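PDB 1BSF: thymidylate synthase A from Bacillus subtilis, which probably catalyses the reductive methylation of dUMP to dTMP, with 5,10-methylenetetrahydrofolate serving as both methyl donor and reductant and dihydrofolate left as by-product. Local coordinates for residues S52-L57 with N191-N196; L175-R180 with G211-N216. One frame throughout, in Å; residues are numbered along the deposited sequence.

Contact 1: residues S52-L57 with N191-N196; sequences SEVPIL and NVFQYN
Two methyl groups from residues 52-57 meet the ring of Phe-193 on helix 188-206: Ile-56 CD1 lies over one face, toward the rim, and Val-54 CG1 comes up at the edge, in the ring plane. The first is a CH-pi contact, with Ile-56 CD1 4.3 Å from the ring centroid and 18° off its normal; the second brings Val-54 CG1 to 3.7 Å from Phe-193 CD2. With Phe-193 CG roughly anti to the backbone N (chi1 152°), the ring runs alongside Ile-56, both side chains pointing the same way. The other flat group is the amide of Asn-196, which crosses the Pro-55 ring at a slant, so that Pro-55 CD is 3.2 Å from Asn-196 OD1. CD is a carbon, so this is packing; the hydrogen bond of Asn-196 OD1 comes instead from Arg-200, one turn on in the same helix. Pro-55 thus fills the space between Phe-193 and Asn-196 on the helix, its carbonyl O lying 3.0 Å from Phe-193 CB and its CB touching Val-192 CG1 at 4.2 Å. Every touching residue is buried. The example illustrates how an irregular segment can meet a helix through side-chain packing, without cross-segment hydrogen bonds: the loop between strand 39-49 and helix 64-77 packs on one side of helix 188-206, while Val-192, Tyr-195 and Asn-196 also touch strand 209-223.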
# COMPACT_ATOMS: atom_id res chain seq x y z
N SER A 52 20.65 -10.57 -0.82
CA SER A 52 21.97 -11.15 -0.87
C SER A 52 22.54 -11.01 0.53
O SER A 52 23.57 -11.59 0.86
CB SER A 52 22.85 -10.40 -1.88
OG SER A 52 22.58 -9.01 -1.87
N GLU A 53 21.83 -10.23 1.34
CA GLU A 53 22.22 -10.00 2.73
C GLU A 53 21.04 -9.55 3.59
O GLU A 53 19.97 -9.20 3.08
CB GLU A 53 23.33 -8.96 2.79
CG GLU A 53 22.94 -7.58 2.33
CD GLU A 53 24.15 -6.74 2.00
OE1 GLU A 53 25.15 -7.31 1.51
OE2 GLU A 53 24.11 -5.52 2.24
N VAL A 54 21.24 -9.59 4.90
CA VAL A 54 20.22 -9.21 5.88
C VAL A 54 20.09 -7.69 5.99
O VAL A 54 21.07 -6.99 6.24
CB VAL A 54 20.58 -9.80 7.29
CG1 VAL A 54 20.05 -8.90 8.40
CG2 VAL A 54 20.01 -11.21 7.43
N PRO A 55 18.87 -7.16 5.80
CA PRO A 55 18.74 -5.70 5.90
C PRO A 55 18.76 -5.28 7.37
O PRO A 55 17.74 -5.32 8.05
CB PRO A 55 17.39 -5.42 5.24
CG PRO A 55 16.61 -6.65 5.48
CD PRO A 55 17.58 -7.80 5.51
N ILE A 56 19.93 -4.88 7.84
CA ILE A 56 20.07 -4.47 9.23
C ILE A 56 21.13 -3.39 9.38
O ILE A 56 22.18 -3.45 8.75
CB ILE A 56 20.47 -5.69 10.12
CG1 ILE A 56 20.70 -5.24 11.56
CG2 ILE A 56 21.73 -6.33 9.57
CD1 ILE A 56 19.60 -5.67 12.51
N LEU A 57 20.85 -2.40 10.23
CA LEU A 57 21.78 -1.31 10.48
C LEU A 57 23.08 -1.86 11.09
O LEU A 57 23.05 -2.78 11.92
CB LEU A 57 21.17 -0.30 11.45
CG LEU A 57 20.34 0.88 10.96
CD1 LEU A 57 19.69 1.55 12.16
CD2 LEU A 57 21.20 1.87 10.21
N ASN A 191 11.45 -2.41 12.30
CA ASN A 191 10.41 -2.97 11.45
C ASN A 191 11.00 -3.69 10.23
O ASN A 191 10.83 -4.91 10.08
CB ASN A 191 9.46 -1.87 10.97
CG ASN A 191 8.76 -1.16 12.11
OD1 ASN A 191 8.54 -1.73 13.19
ND2 ASN A 191 8.39 0.09 11.88
N VAL A 192 11.71 -2.96 9.38
CA VAL A 192 12.31 -3.52 8.16
C VAL A 192 12.86 -4.94 8.32
O VAL A 192 12.25 -5.91 7.87
CB VAL A 192 13.43 -2.62 7.61
CG1 VAL A 192 13.94 -3.19 6.30
CG2 VAL A 192 12.92 -1.21 7.39
N PHE A 193 14.03 -5.05 8.92
CA PHE A 193 14.66 -6.34 9.15
C PHE A 193 13.66 -7.36 9.71
O PHE A 193 13.69 -8.54 9.36
CB PHE A 193 15.81 -6.16 10.15
CG PHE A 193 16.12 -7.39 10.96
CD1 PHE A 193 15.48 -7.62 12.17
CD2 PHE A 193 17.11 -8.28 10.54
CE1 PHE A 193 15.82 -8.71 12.96
CE2 PHE A 193 17.45 -9.39 11.33
CZ PHE A 193 16.81 -9.60 12.53
N GLN A 194 12.78 -6.88 10.57
CA GLN A 194 11.79 -7.74 11.19
C GLN A 194 10.85 -8.39 10.19
O GLN A 194 10.59 -9.59 10.27
CB GLN A 194 10.99 -6.95 12.23
CG GLN A 194 9.50 -7.27 12.29
CD GLN A 194 8.75 -6.31 13.19
OE1 GLN A 194 8.90 -6.34 14.41
NE2 GLN A 194 7.96 -5.43 12.59
N TYR A 195 10.32 -7.60 9.25
CA TYR A 195 9.38 -8.17 8.28
C TYR A 195 10.10 -8.94 7.19
O TYR A 195 9.47 -9.59 6.36
CB TYR A 195 8.47 -7.09 7.71
CG TYR A 195 7.14 -6.98 8.45
CD1 TYR A 195 7.03 -6.21 9.61
CD2 TYR A 195 6.01 -7.69 8.02
CE1 TYR A 195 5.81 -6.13 10.32
CE2 TYR A 195 4.78 -7.62 8.74
CZ TYR A 195 4.70 -6.84 9.87
OH TYR A 195 3.51 -6.74 10.55
N ASN A 196 11.44 -8.86 7.21
CA ASN A 196 12.29 -9.57 6.25
C ASN A 196 12.54 -10.95 6.84
O ASN A 196 12.80 -11.92 6.12
CB ASN A 196 13.60 -8.81 6.05
CG ASN A 196 14.50 -9.47 5.02
OD1 ASN A 196 15.42 -10.20 5.36
ND2 ASN A 196 14.23 -9.21 3.75

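Contact 2: residues L175-R180 with G211-N216; sequences LEVRAR and GEYIFN
Asn-216 and Val-177 mark the tight end of this pair of parallel strands, whose axes run 13° apart. Asn-216 N reaches Val-177 O at 2.6 Å, and Asn-216 O in turn takes the N-H of Ala-179, its O 2.6 Å from Ala-179 N. CB of Asn-216 sits 3.6 Å from Arg-178 CD, where the arginine chain crosses the asparagine at about a right angle, and the Asn-216 amide oxygen bonds to Gln-46 on strand 39-49. Toward Glu-212 the pairing relaxes: Leu-175 N is 3.2 Å from Glu-212 O, and Glu-212 is partly exposed, its carboxylate in a salt bridge with Arg-48. Between these ends Ile-214 N bonds almost straight to Leu-175 O (2.9 Å, 177°). The sheet's two faces differ in kind. Leu-175, Val-177, Tyr-213 and Phe-215 form a largely apolar one; Val-177 CG2 meets the edge of the Tyr-213 ring 3.8 Å from CE1, and Tyr-213 also packs on helix 188-206. On the other, the Glu-176 chain, extended beyond CG, rests that methylene 3.6 Å from Ile-214 CB and lifts its carboxylate toward the second subunit. There it pairs with Arg-178 and Ser-44 of that subunit, while Tyr-167 of its own chain bonds the same carboxylate. A leucine in place of Glu-176 would probably leave Arg-178 of the second subunit without its carboxylate mate and Tyr-167 without its acceptor. Since the exchange is reciprocal, two buried Glu-Arg salt bridges join one subunit to the other where their sheets face each other, the packing by which thymidylate synthase dimers are built, and each charge probably helps to offset its mate's cost of burial.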
# COMPACT_ATOMS: atom_id res chain seq x y z
N LEU A 175 8.44 -10.33 -1.41
CA LEU A 175 7.65 -9.74 -0.33
C LEU A 175 7.69 -8.22 -0.34
O LEU A 175 8.76 -7.60 -0.24
CB LEU A 175 8.15 -10.25 1.02
CG LEU A 175 7.55 -9.62 2.28
CD1 LEU A 175 6.05 -9.37 2.14
CD2 LEU A 175 7.80 -10.55 3.43
N GLU A 176 6.51 -7.62 -0.47
CA GLU A 176 6.36 -6.18 -0.48
C GLU A 176 5.67 -5.85 0.83
O GLU A 176 4.75 -6.56 1.23
CB GLU A 176 5.48 -5.74 -1.66
CG GLU A 176 6.08 -4.68 -2.57
CD GLU A 176 5.07 -4.10 -3.57
OE1 GLU A 176 4.08 -4.79 -3.91
OE2 GLU A 176 5.29 -2.95 -4.02
N VAL A 177 6.09 -4.78 1.48
CA VAL A 177 5.47 -4.42 2.75
C VAL A 177 5.17 -2.93 2.76
O VAL A 177 5.85 -2.15 2.09
CB VAL A 177 6.44 -4.71 3.96
CG1 VAL A 177 5.76 -4.34 5.24
CG2 VAL A 177 6.86 -6.18 3.98
N ARG A 178 4.16 -2.51 3.53
CA ARG A 178 3.87 -1.09 3.62
C ARG A 178 3.50 -0.56 5.00
O ARG A 178 2.72 -1.18 5.72
CB ARG A 178 2.80 -0.66 2.61
CG ARG A 178 2.63 0.86 2.58
CD ARG A 178 2.48 1.40 1.16
NE ARG A 178 2.22 2.84 1.12
CZ ARG A 178 1.27 3.47 1.81
NH1 ARG A 178 0.46 2.79 2.62
NH2 ARG A 178 1.13 4.78 1.70
N ALA A 179 4.06 0.59 5.33
CA ALA A 179 3.82 1.28 6.60
C ALA A 179 3.10 2.61 6.34
O ALA A 179 3.49 3.36 5.45
CB ALA A 179 5.17 1.53 7.31
N ARG A 180 2.04 2.91 7.09
CA ARG A 180 1.35 4.18 6.87
C ARG A 180 2.19 5.31 7.47
O ARG A 180 2.05 6.47 7.12
CB ARG A 180 -0.06 4.18 7.49
CG ARG A 180 -0.22 3.38 8.77
CD ARG A 180 -1.13 4.11 9.77
NE ARG A 180 -0.76 3.82 11.15
CZ ARG A 180 -0.54 4.75 12.08
NH1 ARG A 180 -0.67 6.04 11.78
NH2 ARG A 180 -0.21 4.40 13.31
N GLY A 211 12.84 -13.84 -3.09
CA GLY A 211 12.80 -12.87 -4.17
C GLY A 211 13.20 -11.53 -3.60
O GLY A 211 13.82 -11.46 -2.55
N GLU A 212 12.85 -10.45 -4.30
CA GLU A 212 13.20 -9.12 -3.83
C GLU A 212 12.42 -8.78 -2.56
O GLU A 212 11.28 -9.20 -2.40
CB GLU A 212 12.88 -8.07 -4.91
CG GLU A 212 14.02 -7.08 -5.20
CD GLU A 212 13.51 -5.70 -5.59
OE1 GLU A 212 12.74 -5.58 -6.57
OE2 GLU A 212 13.89 -4.72 -4.90
N TYR A 213 13.04 -8.02 -1.66
CA TYR A 213 12.33 -7.61 -0.46
C TYR A 213 12.15 -6.10 -0.62
O TYR A 213 13.12 -5.36 -0.77
CB TYR A 213 13.13 -7.93 0.80
CG TYR A 213 12.51 -7.36 2.05
CD1 TYR A 213 11.15 -7.52 2.31
CD2 TYR A 213 13.28 -6.63 2.96
CE1 TYR A 213 10.56 -6.97 3.44
CE2 TYR A 213 12.70 -6.07 4.09
CZ TYR A 213 11.35 -6.24 4.33
OH TYR A 213 10.79 -5.68 5.44
N ILE A 214 10.89 -5.68 -0.61
CA ILE A 214 10.52 -4.28 -0.82
C ILE A 214 9.74 -3.75 0.38
O ILE A 214 8.76 -4.36 0.79
CB ILE A 214 9.62 -4.15 -2.09
CG1 ILE A 214 10.28 -4.85 -3.27
CG2 ILE A 214 9.35 -2.68 -2.41
CD1 ILE A 214 9.33 -5.71 -4.08
N PHE A 215 10.16 -2.61 0.91
CA PHE A 215 9.50 -2.03 2.07
C PHE A 215 9.01 -0.62 1.74
O PHE A 215 9.80 0.23 1.35
CB PHE A 215 10.50 -1.99 3.22
CG PHE A 215 9.89 -1.67 4.56
CD1 PHE A 215 9.66 -0.35 4.93
CD2 PHE A 215 9.69 -2.69 5.50
CE1 PHE A 215 9.24 -0.04 6.24
CE2 PHE A 215 9.27 -2.39 6.79
CZ PHE A 215 9.04 -1.07 7.16
N ASN A 216 7.71 -0.39 1.91
CA ASN A 216 7.12 0.91 1.62
C ASN A 216 6.67 1.69 2.84
O ASN A 216 5.99 1.17 3.73
CB ASN A 216 5.96 0.75 0.63
CG ASN A 216 6.37 0.07 -0.64
OD1 ASN A 216 7.38 0.43 -1.23
ND2 ASN A 216 5.62 -0.93 -1.06

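How the contacts relate
Helix 188-206 connects the two parallel strands of contact 2 as a beta-alpha-beta crossover, and contact 1 packs the 52-57 loop onto that same helix. The centres of the two contacts are 11 Å apart. They touch directly: Val-192 O is 2.8 Å from Tyr-213 OH, a weak hydrogen bond, and Val-192 CA lies 3.5 Å from Phe-215 CE2. Both border the predicted dUMP site. The Ala-179 side chain comes within about 5 Å of that of Cys-160, the predicted nucleophile, and that of Val-192 within about 11 Å. Asn-191 and Arg-180, one from each contact, are predicted to bind dUMP shared with the other subunit.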